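Local coordinates for probable disease resistance protein At5g66900 (Arabidopsis thaliana, PDB 7L7W) that acts as a plant helper immune receptor forming calcium-permeable, nonselective cation channels, and is represented here by its N-terminal RPW8-like four-helix-bundle domain, at residues K42-T47 against K109-F114; Q56-M61 against L65-K70; D83-K88 against R102-I107. The protein carries 2 engineered substitutions. One frame throughout, in Å; residues are numbered along the deposited sequence.

Contact 1: K42-T47 against K109-F114; sequences KDLVST and KDMLKF
Thr-47 meets both Met-111 and Leu-112, and the contact between the two helices is built round this one threonine. The apolar part uses its methyl: CG2, set anti to the backbone N, extends toward helix 97-114 and lies 3.5 Å from Met-111 CB, while Leu-112 CD2 sits 3.6 Å from the same CG2. One turn earlier, Leu-44 adds a looser touch, its CD1 4.4 Å from Met-111 SD; Met-111 CG lies beside the backbone N (chi1 -83°) and chi2 is anti, which carries SD out to the leucine. On the polar side, Thr-47 OG1 rests against the Leu-112 branch, 3.5 Å from Leu-112 CD2, but its hydrogen-bond partner is Asn-108 OD1, in the turn preceding the segment. No hydrogen bond joins 42-47 to 109-114 directly. Within 42-47, Ser-46 OG and Thr-47 N both donate to Asp-43 O, from one face of its carbonyl plane. The axes of the two short segments run nearly parallel, 22° apart, at 10.1 Å. Met-111 also packs on Met-48 and Leu-51 of helix 38-60 and on Ala-82 of helix 70-88, buried among them with Leu-112 nearer the edge, while Val-45 turns to helix 20-32.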
loop_
_atom_site.group_PDB
_atom_site.type_symbol
_atom_site.label_atom_id
_atom_site.label_comp_id
_atom_site.label_asym_id
_atom_site.label_seq_id
_atom_site.Cartn_x
_atom_site.Cartn_y
_atom_site.Cartn_z
ATOM N N LYS A 42 -9.267 10.768 -11.138
ATOM C CA LYS A 42 -8.900 12.034 -11.753
ATOM C C LYS A 42 -8.448 11.770 -13.190
ATOM O O LYS A 42 -9.121 12.184 -14.141
ATOM C CB LYS A 42 -7.808 12.736 -10.938
ATOM C CG LYS A 42 -7.828 14.263 -10.979
ATOM C CD LYS A 42 -6.424 14.834 -10.707
ATOM C CE LYS A 42 -5.367 13.988 -11.423
ATOM N NZ LYS A 42 -3.997 14.590 -11.549
ATOM N N ASP A 43 -7.345 11.032 -13.356
ATOM C CA ASP A 43 -6.694 10.927 -14.661
ATOM C C ASP A 43 -7.552 10.161 -15.671
ATOM O O ASP A 43 -7.812 10.646 -16.788
ATOM C CB ASP A 43 -5.326 10.270 -14.497
ATOM C CG ASP A 43 -4.404 11.085 -13.615
ATOM O OD1 ASP A 43 -4.315 12.309 -13.846
ATOM O OD2 ASP A 43 -3.788 10.518 -12.675
ATOM N N LEU A 44 -8.013 8.968 -15.295
ATOM C CA LEU A 44 -8.755 8.170 -16.255
ATOM C C LEU A 44 -10.133 8.767 -16.527
ATOM O O LEU A 44 -10.576 8.776 -17.683
ATOM C CB LEU A 44 -8.860 6.716 -15.792
ATOM C CG LEU A 44 -9.359 5.785 -16.910
ATOM C CD1 LEU A 44 -8.357 5.573 -18.087
ATOM C CD2 LEU A 44 -9.885 4.459 -16.381
ATOM N N VAL A 45 -10.828 9.295 -15.508
ATOM C CA VAL A 45 -12.142 9.840 -15.836
ATOM C C VAL A 45 -11.998 11.145 -16.607
ATOM O O VAL A 45 -12.866 11.479 -17.418
ATOM C CB VAL A 45 -13.067 10.030 -14.618
ATOM C CG1 VAL A 45 -12.998 8.846 -13.682
ATOM C CG2 VAL A 45 -12.813 11.343 -13.944
ATOM N N SER A 46 -10.898 11.882 -16.430
ATOM C CA SER A 46 -10.726 13.071 -17.259
ATOM C C SER A 46 -10.561 12.679 -18.724
ATOM O O SER A 46 -11.202 13.262 -19.617
ATOM C CB SER A 46 -9.533 13.897 -16.794
ATOM O OG SER A 46 -8.404 13.609 -17.600
ATOM N N THR A 47 -9.705 11.685 -18.996
ATOM C CA THR A 47 -9.572 11.231 -20.374
ATOM C C THR A 47 -10.893 10.695 -20.918
ATOM O O THR A 47 -11.286 11.021 -22.043
ATOM C CB THR A 47 -8.483 10.176 -20.489
ATOM O OG1 THR A 47 -7.208 10.827 -20.497
ATOM C CG2 THR A 47 -8.647 9.383 -21.780
ATOM N N LYS A 109 -3.622 6.250 -22.354
ATOM C CA LYS A 109 -2.959 6.752 -23.552
ATOM C C LYS A 109 -3.744 6.336 -24.789
ATOM O O LYS A 109 -4.024 7.170 -25.662
ATOM C CB LYS A 109 -1.499 6.279 -23.630
ATOM C CG LYS A 109 -0.774 6.705 -24.939
ATOM C CD LYS A 109 -1.279 8.104 -25.428
ATOM C CE LYS A 109 -0.767 8.564 -26.794
ATOM N NZ LYS A 109 -1.674 9.639 -27.305
ATOM N N ASP A 110 -4.202 5.082 -24.820
ATOM C CA ASP A 110 -4.914 4.593 -25.992
ATOM C C ASP A 110 -6.152 5.443 -26.244
ATOM O O ASP A 110 -6.364 5.940 -27.365
ATOM C CB ASP A 110 -5.261 3.116 -25.802
ATOM C CG ASP A 110 -4.019 2.218 -25.808
ATOM O OD1 ASP A 110 -2.900 2.749 -25.992
ATOM O OD2 ASP A 110 -4.152 0.985 -25.611
ATOM N N MET A 111 -6.921 5.715 -25.179
ATOM C CA MET A 111 -8.139 6.494 -25.347
ATOM C C MET A 111 -7.810 7.847 -25.947
ATOM O O MET A 111 -8.437 8.273 -26.928
ATOM C CB MET A 111 -8.862 6.644 -24.011
ATOM C CG MET A 111 -9.737 5.458 -23.663
ATOM S SD MET A 111 -10.427 5.538 -22.001
ATOM C CE MET A 111 -11.539 4.128 -22.033
ATOM N N LEU A 112 -6.752 8.484 -25.440
ATOM C CA LEU A 112 -6.398 9.798 -25.948
ATOM C C LEU A 112 -6.062 9.736 -27.432
ATOM O O LEU A 112 -6.548 10.564 -28.214
ATOM C CB LEU A 112 -5.239 10.383 -25.146
ATOM C CG LEU A 112 -5.672 10.891 -23.769
ATOM C CD1 LEU A 112 -4.544 11.640 -23.096
ATOM C CD2 LEU A 112 -6.922 11.756 -23.851
ATOM N N LYS A 113 -5.276 8.738 -27.852
ATOM C CA LYS A 113 -4.939 8.689 -29.272
ATOM C C LYS A 113 -6.188 8.474 -30.112
ATOM O O LYS A 113 -6.328 9.067 -31.188
ATOM C CB LYS A 113 -3.905 7.602 -29.568
ATOM C CG LYS A 113 -3.388 7.690 -31.010
ATOM C CD LYS A 113 -3.049 6.324 -31.607
ATOM C CE LYS A 113 -4.282 5.419 -31.697
ATOM N NZ LYS A 113 -4.848 5.316 -33.079
ATOM N N PHE A 114 -7.136 7.695 -29.598
ATOM C CA PHE A 114 -8.368 7.476 -30.331
ATOM C C PHE A 114 -9.129 8.777 -30.543
ATOM O O PHE A 114 -9.826 8.928 -31.550
ATOM C CB PHE A 114 -9.235 6.468 -29.596
ATOM C CG PHE A 114 -10.405 6.029 -30.386
ATOM C CD1 PHE A 114 -10.331 4.882 -31.161
ATOM C CD2 PHE A 114 -11.574 6.781 -30.395
ATOM C CE1 PHE A 114 -11.416 4.480 -31.927
ATOM C CE2 PHE A 114 -12.668 6.390 -31.167
ATOM C CZ PHE A 114 -12.587 5.234 -31.933
#

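Contact 2: Q56-M61 against L65-K70; sequences QKIDSM and LDFGVK
The helix ends at Ser-60, the chain turns at Met-61, and Leu-65 N donates to Met-61 O at 3.1 Å, nearly in line with the carbonyl (C=O...N 168°). Over this bond the two side chains pack as well: Leu-65 CD1 lies 3.7 Å from Met-61 CB. The methionine chain is extended to its sulfur and then bends (chi3 49°), bringing CE to 3.8 Å from Leu-65 CG. Leu-65 also reaches Ile-58, whose CG2 is 4.3 Å from Leu-65 CD1. This is the hairpin connection of an antiparallel helical bundle, joining helix 38-60 to helix 70-88; a type I turn from Asp-66 to Val-69 leads into the second helix, with Val-69 at its N-cap position. Inside the turn, Gly-68 N makes a weak hydrogen bond to Asp-66 OD1. Phe-67, opening the middle of the turn, sends its ring back to the end of the first helix. There Ile-58 O stands at the ring edge near its plane, 3.9 Å from Phe-67 CZ, and Ile-58 CG2 comes 4.0 Å from Phe-67 CE1. Outside the two segments, the Phe-67 ring meets Phe-20 edge-to-face. The carboxylate of Asp-59 accepts weak hydrogen bonds from the backbone N of Phe-20 and Ser-21, at the start of helix 20-32.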
loop_
_atom_site.group_PDB
_atom_site.type_symbol
_atom_site.label_atom_id
_atom_site.label_comp_id
_atom_site.label_asym_id
_atom_site.label_seq_id
_atom_site.Cartn_x
_atom_site.Cartn_y
_atom_site.Cartn_z
ATOM N N GLN A 56 -20.581 9.916 -28.205
ATOM C CA GLN A 56 -21.961 10.300 -28.478
ATOM C C GLN A 56 -22.187 10.495 -29.972
ATOM O O GLN A 56 -23.161 9.982 -30.540
ATOM C CB GLN A 56 -22.317 11.561 -27.707
ATOM C CG GLN A 56 -22.225 11.374 -26.225
ATOM C CD GLN A 56 -22.739 12.572 -25.488
ATOM O OE1 GLN A 56 -22.065 13.604 -25.407
ATOM N NE2 GLN A 56 -23.943 12.451 -24.938
ATOM N N LYS A 57 -21.286 11.221 -30.635
ATOM C CA LYS A 57 -21.526 11.499 -32.044
ATOM C C LYS A 57 -21.209 10.302 -32.933
ATOM O O LYS A 57 -21.759 10.218 -34.034
ATOM C CB LYS A 57 -20.772 12.754 -32.505
ATOM C CG LYS A 57 -19.298 12.612 -32.767
ATOM C CD LYS A 57 -18.692 13.978 -33.111
ATOM C CE LYS A 57 -18.583 14.913 -31.893
ATOM N NZ LYS A 57 -18.076 16.283 -32.258
ATOM N N ILE A 58 -20.375 9.358 -32.476
ATOM C CA ILE A 58 -20.256 8.083 -33.187
ATOM C C ILE A 58 -21.560 7.296 -33.111
ATOM O O ILE A 58 -22.005 6.714 -34.109
ATOM C CB ILE A 58 -19.076 7.259 -32.640
ATOM C CG1 ILE A 58 -17.745 7.787 -33.175
ATOM C CG2 ILE A 58 -19.237 5.772 -32.984
ATOM C CD1 ILE A 58 -16.578 7.021 -32.659
ATOM N N ASP A 59 -22.193 7.254 -31.934
ATOM C CA ASP A 59 -23.482 6.569 -31.830
ATOM C C ASP A 59 -24.580 7.267 -32.619
ATOM O O ASP A 59 -25.522 6.611 -33.070
ATOM C CB ASP A 59 -23.916 6.429 -30.371
ATOM C CG ASP A 59 -23.022 5.489 -29.569
ATOM O OD1 ASP A 59 -21.791 5.688 -29.492
ATOM O OD2 ASP A 59 -23.566 4.530 -28.980
ATOM N N SER A 60 -24.525 8.593 -32.733
ATOM C CA SER A 60 -25.534 9.283 -33.525
ATOM C C SER A 60 -25.398 8.935 -34.997
ATOM O O SER A 60 -26.386 8.970 -35.728
ATOM C CB SER A 60 -25.433 10.793 -33.320
ATOM O OG SER A 60 -24.253 11.292 -33.903
ATOM N N MET A 61 -24.193 8.571 -35.439
ATOM C CA MET A 61 -23.928 8.219 -36.826
ATOM C C MET A 61 -24.048 6.732 -37.091
ATOM O O MET A 61 -23.296 6.200 -37.914
ATOM C CB MET A 61 -22.540 8.695 -37.231
ATOM C CG MET A 61 -22.306 10.172 -37.084
ATOM S SD MET A 61 -20.581 10.546 -37.472
ATOM C CE MET A 61 -20.374 9.682 -39.029
ATOM N N LEU A 65 -21.940 4.900 -40.372
ATOM C CA LEU A 65 -20.842 4.021 -40.006
ATOM C C LEU A 65 -21.369 2.614 -39.784
ATOM O O LEU A 65 -22.545 2.416 -39.468
ATOM C CB LEU A 65 -20.132 4.501 -38.734
ATOM C CG LEU A 65 -19.705 5.964 -38.623
ATOM C CD1 LEU A 65 -19.653 6.396 -37.171
ATOM C CD2 LEU A 65 -18.356 6.178 -39.281
ATOM N N ASP A 66 -20.496 1.639 -39.961
ATOM C CA ASP A 66 -20.721 0.311 -39.419
ATOM C C ASP A 66 -19.687 0.081 -38.326
ATOM O O ASP A 66 -18.485 0.318 -38.525
ATOM C CB ASP A 66 -20.633 -0.780 -40.488
ATOM C CG ASP A 66 -19.209 -1.223 -40.750
ATOM O OD1 ASP A 66 -18.873 -2.406 -40.509
ATOM O OD2 ASP A 66 -18.420 -0.368 -41.193
ATOM N N PHE A 67 -20.155 -0.359 -37.179
ATOM C CA PHE A 67 -19.234 -0.482 -36.069
ATOM C C PHE A 67 -18.262 -1.682 -36.211
ATOM O O PHE A 67 -17.498 -1.962 -35.277
ATOM C CB PHE A 67 -20.042 -0.557 -34.774
ATOM C CG PHE A 67 -20.919 0.650 -34.542
ATOM C CD1 PHE A 67 -20.606 1.870 -35.118
ATOM C CD2 PHE A 67 -22.042 0.569 -33.741
ATOM C CE1 PHE A 67 -21.401 2.987 -34.907
ATOM C CE2 PHE A 67 -22.833 1.683 -33.520
ATOM C CZ PHE A 67 -22.512 2.895 -34.109
ATOM N N GLY A 68 -18.222 -2.378 -37.350
ATOM C CA GLY A 68 -17.330 -3.512 -37.481
ATOM C C GLY A 68 -15.912 -3.158 -37.862
ATOM O O GLY A 68 -15.005 -3.962 -37.634
ATOM N N VAL A 69 -15.691 -1.979 -38.443
ATOM C CA VAL A 69 -14.346 -1.649 -38.909
ATOM C C VAL A 69 -13.349 -1.661 -37.751
ATOM O O VAL A 69 -13.716 -1.560 -36.573
ATOM C CB VAL A 69 -14.346 -0.295 -39.636
ATOM C CG1 VAL A 69 -15.393 -0.315 -40.713
ATOM C CG2 VAL A 69 -14.618 0.843 -38.648
ATOM N N LYS A 70 -12.062 -1.774 -38.103
ATOM C CA LYS A 70 -11.028 -2.051 -37.107
ATOM C C LYS A 70 -10.892 -0.919 -36.093
ATOM O O LYS A 70 -10.589 -1.172 -34.919
ATOM C CB LYS A 70 -9.688 -2.330 -37.798
ATOM C CG LYS A 70 -8.828 -1.108 -38.106
ATOM C CD LYS A 70 -7.329 -1.448 -38.037
ATOM C CE LYS A 70 -6.445 -0.278 -38.501
ATOM N NZ LYS A 70 -6.763 1.037 -37.833
#

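Contact 3: D83-K88 against R102-I107; sequences DVAVRK and RKIERI. With NI (nickel (II) ion), chain B.
Two lysines face each other across this contact, Lys-88 NZ lying 4.2 Å from Lys-103 NZ. They meet at the outer edge of the contact, where Lys-103 is exposed and Lys-88 partly so, and the closeness of two positive groups would probably be unfavourable unless solvent screens it. Lys-88 points toward helix 97-114 from its CB onward, and its chain runs across to the Lys-103 ammonium. The attractive part lies deeper and is apolar. Ala-85 CB points at helix 97-114 and receives Ile-104 CD1 at 3.6 Å, with Ile-107 CD1 at 4.1 Å from the same methyl. The two isoleucines, three residues apart, on successive turns of one face of the helix, reach it with their delta carbons, and the small alanine lets both arrive. Ala-85 O is hydrogen-bonded to Tyr-100 OH, a further link between the two helices.

On the other face of helix 70-88, Asp-83 points away from the partner segment. Its CG lies anti to the backbone N, and OD2 binds nickel at 2.1 Å; OD1 is 3.9 Å from the metal, so the carboxylate is monodentate. Glu-80 OE1, one turn earlier, is a second nickel ligand. Asp-83 OD1 forms a salt bridge to Arg-87 NH2 at 3.3 Å, whose hydrogen-bond geometry is weak (137°), so that the carboxylate is shared between metal and guanidinium. Val-86 packs on Glu-30 and Ala-31 of helix 20-32, and Ile-107 also touches Arg-81 and Ala-82.

The segment axes come within 10.9 Å and run roughly antiparallel at 148°. An alanine facing two isoleucines joins the consecutive antiparallel helices 70-88 and 97-114, part of the four-helix bundle of this RPW8-type domain.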
loop_
_atom_site.group_PDB
_atom_site.type_symbol
_atom_site.label_atom_id
_atom_site.label_comp_id
_atom_site.label_asym_id
_atom_site.label_seq_id
_atom_site.Cartn_x
_atom_site.Cartn_y
_atom_site.Cartn_z
ATOM N N ASP A 83 -13.266 -1.044 -18.575
ATOM C CA ASP A 83 -14.331 -1.643 -17.774
ATOM C C ASP A 83 -13.782 -2.749 -16.880
ATOM O O ASP A 83 -14.020 -2.763 -15.664
ATOM C CB ASP A 83 -15.428 -2.171 -18.705
ATOM C CG ASP A 83 -16.739 -2.474 -17.984
ATOM O OD1 ASP A 83 -16.812 -2.295 -16.759
ATOM O OD2 ASP A 83 -17.716 -2.882 -18.656
ATOM N N VAL A 84 -13.023 -3.675 -17.465
ATOM C CA VAL A 84 -12.481 -4.794 -16.703
ATOM C C VAL A 84 -11.565 -4.300 -15.590
ATOM O O VAL A 84 -11.631 -4.782 -14.443
ATOM C CB VAL A 84 -11.751 -5.757 -17.653
ATOM C CG1 VAL A 84 -10.830 -6.666 -16.886
ATOM C CG2 VAL A 84 -12.766 -6.559 -18.454
ATOM N N ALA A 85 -10.695 -3.331 -15.907
ATOM C CA ALA A 85 -9.762 -2.815 -14.912
ATOM C C ALA A 85 -10.504 -2.159 -13.754
ATOM O O ALA A 85 -10.176 -2.385 -12.576
ATOM C CB ALA A 85 -8.796 -1.829 -15.573
ATOM N N VAL A 86 -11.529 -1.365 -14.068
ATOM C CA VAL A 86 -12.292 -0.700 -13.020
ATOM C C VAL A 86 -12.994 -1.723 -12.144
ATOM O O VAL A 86 -13.052 -1.578 -10.917
ATOM C CB VAL A 86 -13.290 0.292 -13.641
ATOM C CG1 VAL A 86 -14.443 0.541 -12.696
ATOM C CG2 VAL A 86 -12.591 1.594 -13.977
ATOM N N ARG A 87 -13.546 -2.773 -12.751
ATOM C CA ARG A 87 -14.285 -3.718 -11.929
ATOM C C ARG A 87 -13.363 -4.565 -11.073
ATOM O O ARG A 87 -13.810 -5.076 -10.041
ATOM C CB ARG A 87 -15.193 -4.585 -12.796
ATOM C CG ARG A 87 -16.010 -3.742 -13.754
ATOM C CD ARG A 87 -17.394 -4.278 -13.975
ATOM N NE ARG A 87 -18.375 -3.641 -13.103
ATOM C CZ ARG A 87 -19.372 -2.872 -13.532
ATOM N NH1 ARG A 87 -20.224 -2.337 -12.668
ATOM N NH2 ARG A 87 -19.519 -2.641 -14.823
ATOM N N LYS A 88 -12.082 -4.697 -11.452
ATOM C CA LYS A 88 -11.181 -5.496 -10.627
ATOM C C LYS A 88 -10.441 -4.652 -9.583
ATOM O O LYS A 88 -9.805 -5.214 -8.688
ATOM C CB LYS A 88 -10.149 -6.217 -11.492
ATOM C CG LYS A 88 -9.069 -5.274 -12.002
ATOM C CD LYS A 88 -7.734 -5.956 -12.387
ATOM C CE LYS A 88 -7.913 -7.175 -13.266
ATOM N NZ LYS A 88 -6.828 -7.120 -14.284
ATOM N N ARG A 102 0.426 1.187 -14.208
ATOM C CA ARG A 102 0.947 1.174 -15.572
ATOM C C ARG A 102 -0.141 0.751 -16.548
ATOM O O ARG A 102 -0.386 1.435 -17.552
ATOM C CB ARG A 102 2.172 0.253 -15.681
ATOM C CG ARG A 102 3.421 0.745 -14.928
ATOM C CD ARG A 102 3.480 2.284 -14.824
ATOM N NE ARG A 102 4.360 2.755 -13.746
ATOM C CZ ARG A 102 3.935 3.159 -12.551
ATOM N NH1 ARG A 102 2.640 3.157 -12.284
ATOM N NH2 ARG A 102 4.798 3.568 -11.621
ATOM N N LYS A 103 -0.865 -0.323 -16.215
ATOM C CA LYS A 103 -1.979 -0.773 -17.047
ATOM C C LYS A 103 -2.995 0.355 -17.247
ATOM O O LYS A 103 -3.350 0.698 -18.382
ATOM C CB LYS A 103 -2.598 -1.998 -16.377
ATOM C CG LYS A 103 -3.693 -2.747 -17.083
ATOM C CD LYS A 103 -4.077 -4.012 -16.266
ATOM C CE LYS A 103 -2.827 -4.666 -15.619
ATOM N NZ LYS A 103 -2.889 -6.165 -15.469
ATOM N N ILE A 104 -3.404 1.010 -16.153
ATOM C CA ILE A 104 -4.380 2.092 -16.262
ATOM C C ILE A 104 -3.841 3.193 -17.157
ATOM O O ILE A 104 -4.553 3.710 -18.033
ATOM C CB ILE A 104 -4.755 2.630 -14.871
ATOM C CG1 ILE A 104 -5.528 1.570 -14.113
ATOM C CG2 ILE A 104 -5.634 3.837 -14.996
ATOM C CD1 ILE A 104 -6.598 0.936 -14.954
ATOM N N GLU A 105 -2.555 3.523 -16.996
ATOM C CA GLU A 105 -1.968 4.579 -17.808
ATOM C C GLU A 105 -2.029 4.216 -19.285
ATOM O O GLU A 105 -2.391 5.052 -20.122
ATOM C CB GLU A 105 -0.531 4.852 -17.367
ATOM C CG GLU A 105 -0.449 5.723 -16.120
ATOM C CD GLU A 105 0.960 5.789 -15.526
ATOM O OE1 GLU A 105 1.818 4.966 -15.933
ATOM O OE2 GLU A 105 1.203 6.666 -14.656
ATOM N N ARG A 106 -1.766 2.955 -19.627
ATOM C CA ARG A 106 -1.764 2.673 -21.048
ATOM C C ARG A 106 -3.176 2.715 -21.605
ATOM O O ARG A 106 -3.381 3.209 -22.723
ATOM C CB ARG A 106 -1.073 1.360 -21.386
ATOM C CG ARG A 106 -0.411 1.608 -22.700
ATOM C CD ARG A 106 0.651 0.655 -23.138
ATOM N NE ARG A 106 0.853 0.879 -24.569
ATOM C CZ ARG A 106 -0.044 0.596 -25.519
ATOM N NH1 ARG A 106 -1.220 0.046 -25.212
ATOM N NH2 ARG A 106 0.239 0.858 -26.791
ATOM N N ILE A 107 -4.175 2.287 -20.817
ATOM C CA ILE A 107 -5.553 2.462 -21.274
ATOM C C ILE A 107 -5.794 3.929 -21.572
ATOM O O ILE A 107 -6.219 4.300 -22.673
ATOM C CB ILE A 107 -6.549 1.929 -20.235
ATOM C CG1 ILE A 107 -6.343 0.420 -20.036
ATOM C CG2 ILE A 107 -7.976 2.266 -20.655
ATOM C CD1 ILE A 107 -7.303 -0.207 -19.049
HETATM NI NI NI B . -17.537 -4.629 -19.741
#

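Overall arrangement
The contacts follow the bundle along its length, contacts 1 and 3 on one side of the chain's centre and contact 2 on the opposite side. Contacts 1 and 3 have centres about 11 Å apart, share helix 97-114 and touch through Leu-44 CD1 and Ile-107 CG2 (4.2 Å). Contact 2 shares helix 38-60 with contact 1; its centre is about 19 Å from that of contact 1, which it touches through Ile-58 CD1 and Phe-114 CE2 (4.2 Å), and about 23 Å from that of contact 3. In sequence contact 1 encloses the other two, contact 2 closing before contact 3 opens. Together they tie three helices into the N-terminal RPW8-type domain of a channel-forming immune receptor.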